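Local coordinates for protein 3-hexulose-6-phosphate isomerase (Methanocaldococcus jannaschii, PDB 1JEO) that catalyses the interconversion of D-arabino-hex-3-ulose 6-phosphate and fructose 6-phosphate as a homotetrameric isomerase of the SIS family, at residues K41-F46 against L85-S90. Sequence-based numbering, arbitrary orientation.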
ATOM      1  N   LYS A  41      14.933  -4.500   4.266  1.00 21.99           N
ATOM      2  CA  LYS A  41      15.392  -4.605   5.650  1.00 21.31           C
ATOM      3  C   LYS A  41      14.249  -4.061   6.523  1.00 20.47           C
ATOM      4  O   LYS A  41      13.746  -4.761   7.401  1.00 20.18           O
ATOM      5  CB  LYS A  41      16.680  -3.788   5.848  1.00 86.08           C
ATOM      6  CG  LYS A  41      17.448  -4.065   7.143  1.00 87.15           C
ATOM      7  CD  LYS A  41      18.155  -5.418   7.122  1.00 88.32           C
ATOM      8  CE  LYS A  41      18.889  -5.678   8.432  1.00 88.91           C
ATOM      9  NZ  LYS A  41      19.570  -7.005   8.447  1.00 89.93           N
ATOM     10  N   LYS A  42      13.836  -2.822   6.246  1.00 19.31           N
ATOM     11  CA  LYS A  42      12.729  -2.169   6.954  1.00 17.87           C
ATOM     12  C   LYS A  42      11.748  -1.632   5.904  1.00 16.83           C
ATOM     13  O   LYS A  42      12.155  -1.245   4.806  1.00 15.98           O
ATOM     14  CB  LYS A  42      13.208  -1.022   7.870  1.00 20.48           C
ATOM     15  CG  LYS A  42      14.350  -1.366   8.840  1.00 21.19           C
ATOM     16  CD  LYS A  42      14.592  -0.310   9.926  1.00 21.94           C
ATOM     17  CE  LYS A  42      15.008   1.064   9.391  1.00 22.68           C
ATOM     18  NZ  LYS A  42      16.315   1.114   8.690  1.00 23.46           N
ATOM     19  N   ILE A  43      10.454  -1.663   6.223  1.00 19.97           N
ATOM     20  CA  ILE A  43       9.406  -1.193   5.309  1.00 18.88           C
ATOM     21  C   ILE A  43       8.698   0.029   5.895  1.00 17.74           C
ATOM     22  O   ILE A  43       8.228   0.000   7.032  1.00 17.59           O
ATOM     23  CB  ILE A  43       8.371  -2.322   4.997  1.00 19.85           C
ATOM     24  CG1 ILE A  43       9.094  -3.558   4.448  1.00 20.16           C
ATOM     25  CG2 ILE A  43       7.351  -1.848   3.945  1.00 20.29           C
ATOM     26  CD1 ILE A  43       8.405  -4.850   4.722  1.00 20.54           C
ATOM     27  N   PHE A  44       8.635   1.099   5.103  1.00 18.02           N
ATOM     28  CA  PHE A  44       8.006   2.356   5.513  1.00 17.33           C
ATOM     29  C   PHE A  44       6.760   2.665   4.698  1.00 16.46           C
ATOM     30  O   PHE A  44       6.777   2.591   3.473  1.00 16.14           O
ATOM     31  CB  PHE A  44       8.993   3.522   5.376  1.00 18.29           C
ATOM     32  CG  PHE A  44      10.140   3.473   6.343  1.00 18.84           C
ATOM     33  CD1 PHE A  44      11.225   2.595   6.133  1.00 18.93           C
ATOM     34  CD2 PHE A  44      10.162   4.325   7.458  1.00 19.17           C
ATOM     35  CE1 PHE A  44      12.321   2.571   7.024  1.00 19.09           C
ATOM     36  CE2 PHE A  44      11.254   4.311   8.361  1.00 19.04           C
ATOM     37  CZ  PHE A  44      12.335   3.431   8.141  1.00 19.34           C
ATOM     38  N   ILE A  45       5.671   2.989   5.390  1.00 12.90           N
ATOM     39  CA  ILE A  45       4.408   3.319   4.733  1.00 11.66           C
ATOM     40  C   ILE A  45       4.021   4.761   5.082  1.00 11.25           C
ATOM     41  O   ILE A  45       4.222   5.203   6.213  1.00 11.19           O
ATOM     42  CB  ILE A  45       3.226   2.388   5.196  1.00 22.10           C
ATOM     43  CG1 ILE A  45       3.650   0.916   5.335  1.00 22.81           C
ATOM     44  CG2 ILE A  45       2.015   2.548   4.262  1.00 21.30           C
ATOM     45  CD1 ILE A  45       4.017   0.191   4.077  1.00 23.75           C
ATOM     46  N   PHE A  46       3.469   5.481   4.104  1.00 15.60           N
ATOM     47  CA  PHE A  46       3.006   6.854   4.309  1.00 15.29           C
ATOM     48  C   PHE A  46       1.820   7.204   3.415  1.00 15.77           C
ATOM     49  O   PHE A  46       1.695   6.723   2.284  1.00 15.68           O
ATOM     50  CB  PHE A  46       4.130   7.895   4.119  1.00 18.21           C
ATOM     51  CG  PHE A  46       3.740   9.308   4.529  1.00 17.28           C
ATOM     52  CD1 PHE A  46       3.385   9.604   5.868  1.00 17.78           C
ATOM     53  CD2 PHE A  46       3.685  10.342   3.573  1.00 18.00           C
ATOM     54  CE1 PHE A  46       2.979  10.912   6.256  1.00 17.81           C
ATOM     55  CE2 PHE A  46       3.280  11.659   3.944  1.00 16.93           C
ATOM     56  CZ  PHE A  46       2.928  11.940   5.292  1.00 17.19           C
ATOM     57  N   LEU A  85      12.483   0.053   2.056  1.00 20.35           N
ATOM     58  CA  LEU A  85      11.413   0.233   1.082  1.00 18.60           C
ATOM     59  C   LEU A  85      10.373   1.243   1.573  1.00 16.87           C
ATOM     60  O   LEU A  85       9.999   1.229   2.741  1.00 16.47           O
ATOM     61  CB  LEU A  85      10.728  -1.117   0.815  1.00 14.49           C
ATOM     62  CG  LEU A  85       9.450  -1.182  -0.027  1.00 14.50           C
ATOM     63  CD1 LEU A  85       9.728  -0.830  -1.473  1.00 14.84           C
ATOM     64  CD2 LEU A  85       8.851  -2.554   0.082  1.00 14.77           C
ATOM     65  N   LEU A  86       9.939   2.123   0.674  1.00 17.50           N
ATOM     66  CA  LEU A  86       8.910   3.112   0.983  1.00 16.56           C
ATOM     67  C   LEU A  86       7.700   2.882   0.077  1.00 16.57           C
ATOM     68  O   LEU A  86       7.837   2.764  -1.145  1.00 16.95           O
ATOM     69  CB  LEU A  86       9.428   4.550   0.807  1.00 15.73           C
ATOM     70  CG  LEU A  86       8.423   5.695   1.012  1.00 14.52           C
ATOM     71  CD1 LEU A  86       7.990   5.829   2.472  1.00 13.57           C
ATOM     72  CD2 LEU A  86       9.013   6.997   0.521  1.00 13.93           C
ATOM     73  N   ILE A  87       6.527   2.775   0.693  1.00 13.84           N
ATOM     74  CA  ILE A  87       5.275   2.583  -0.034  1.00 14.42           C
ATOM     75  C   ILE A  87       4.413   3.822   0.237  1.00 14.54           C
ATOM     76  O   ILE A  87       4.144   4.170   1.393  1.00 14.63           O
ATOM     77  CB  ILE A  87       4.543   1.267   0.390  1.00 21.51           C
ATOM     78  CG1 ILE A  87       5.397   0.044   0.021  1.00 21.60           C
ATOM     79  CG2 ILE A  87       3.160   1.165  -0.281  1.00 21.28           C
ATOM     80  CD1 ILE A  87       4.946  -1.277   0.624  1.00 23.04           C
ATOM     81  N   LEU A  88       4.032   4.504  -0.840  1.00 13.77           N
ATOM     82  CA  LEU A  88       3.212   5.711  -0.764  1.00 14.31           C
ATOM     83  C   LEU A  88       1.819   5.455  -1.303  1.00 14.85           C
ATOM     84  O   LEU A  88       1.655   4.801  -2.330  1.00 14.61           O
ATOM     85  CB  LEU A  88       3.876   6.865  -1.529  1.00 16.43           C
ATOM     86  CG  LEU A  88       5.245   7.319  -0.995  1.00 16.05           C
ATOM     87  CD1 LEU A  88       5.912   8.264  -1.948  1.00 15.63           C
ATOM     88  CD2 LEU A  88       5.113   7.959   0.384  1.00 15.76           C
ATOM     89  N   ILE A  89       0.814   5.894  -0.546  1.00 14.80           N
ATOM     90  CA  ILE A  89      -0.591   5.728  -0.921  1.00 15.24           C
ATOM     91  C   ILE A  89      -1.197   7.120  -1.038  1.00 15.50           C
ATOM     92  O   ILE A  89      -1.235   7.872  -0.060  1.00 15.75           O
ATOM     93  CB  ILE A  89      -1.367   4.853   0.128  1.00 20.57           C
ATOM     94  CG1 ILE A  89      -0.721   3.464   0.223  1.00 21.13           C
ATOM     95  CG2 ILE A  89      -2.846   4.670  -0.281  1.00 20.12           C
ATOM     96  CD1 ILE A  89      -1.002   2.735   1.492  1.00 21.95           C
ATOM     97  N   SER A  90      -1.631   7.465  -2.250  1.00 15.30           N
ATOM     98  CA  SER A  90      -2.232   8.768  -2.531  1.00 15.99           C
ATOM     99  C   SER A  90      -3.239   8.695  -3.675  1.00 16.46           C
ATOM    100  O   SER A  90      -2.944   8.133  -4.721  1.00 16.68           O
ATOM    101  CB  SER A  90      -1.141   9.788  -2.868  1.00 18.21           C
ATOM    102  OG  SER A  90      -1.700  11.059  -3.152  1.00 18.71           O
TER
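Ile45 lays its CD1 alongside Ile87, with CD1 of the one 3.9 Å from CD1 of the other, both side chains pointing the same way. With CG1 beside the backbone N (chi1 -41°), its other branch, CG2, reaches forward to Ile89 CD1 at 4.1 Å, while Ile87 CD1 also meets Ile43 CG2. Branched at CB, isoleucine suits an extended strand and offers two arms, so one residue can bridge two neighbours. This aliphatic face, which Leu85 joins, packs against helices 24-39 and 49-64, Ile87 meeting Leu33 and Phe58. On the other face the CB atoms are unbranched: Phe44 CB rests 3.8 Å from Leu86 CD1, and the flat Phe44 ring turns its edge to Leu85 O in plane and meets Tyr80 edge-to-face. Phe46 CB touches Leu88 CD2, and helix 96-106 packs on Leu86, Leu88 and Phe46.

Five backbone hydrogen bonds stitch these two parallel, central strands of the α/β SIS fold, from Lys42 O to Ile89 N; the shortest joins Phe44 N to Leu85 O (2.7 Å). Lys42 NZ forms salt bridges with Asp84 and Glu81. Apolar faces around this ladder imply a largely buried core; past its C-terminal end, Ser90 begins the inferred substrate-binding loop, consistent with sugar phosphate binding there.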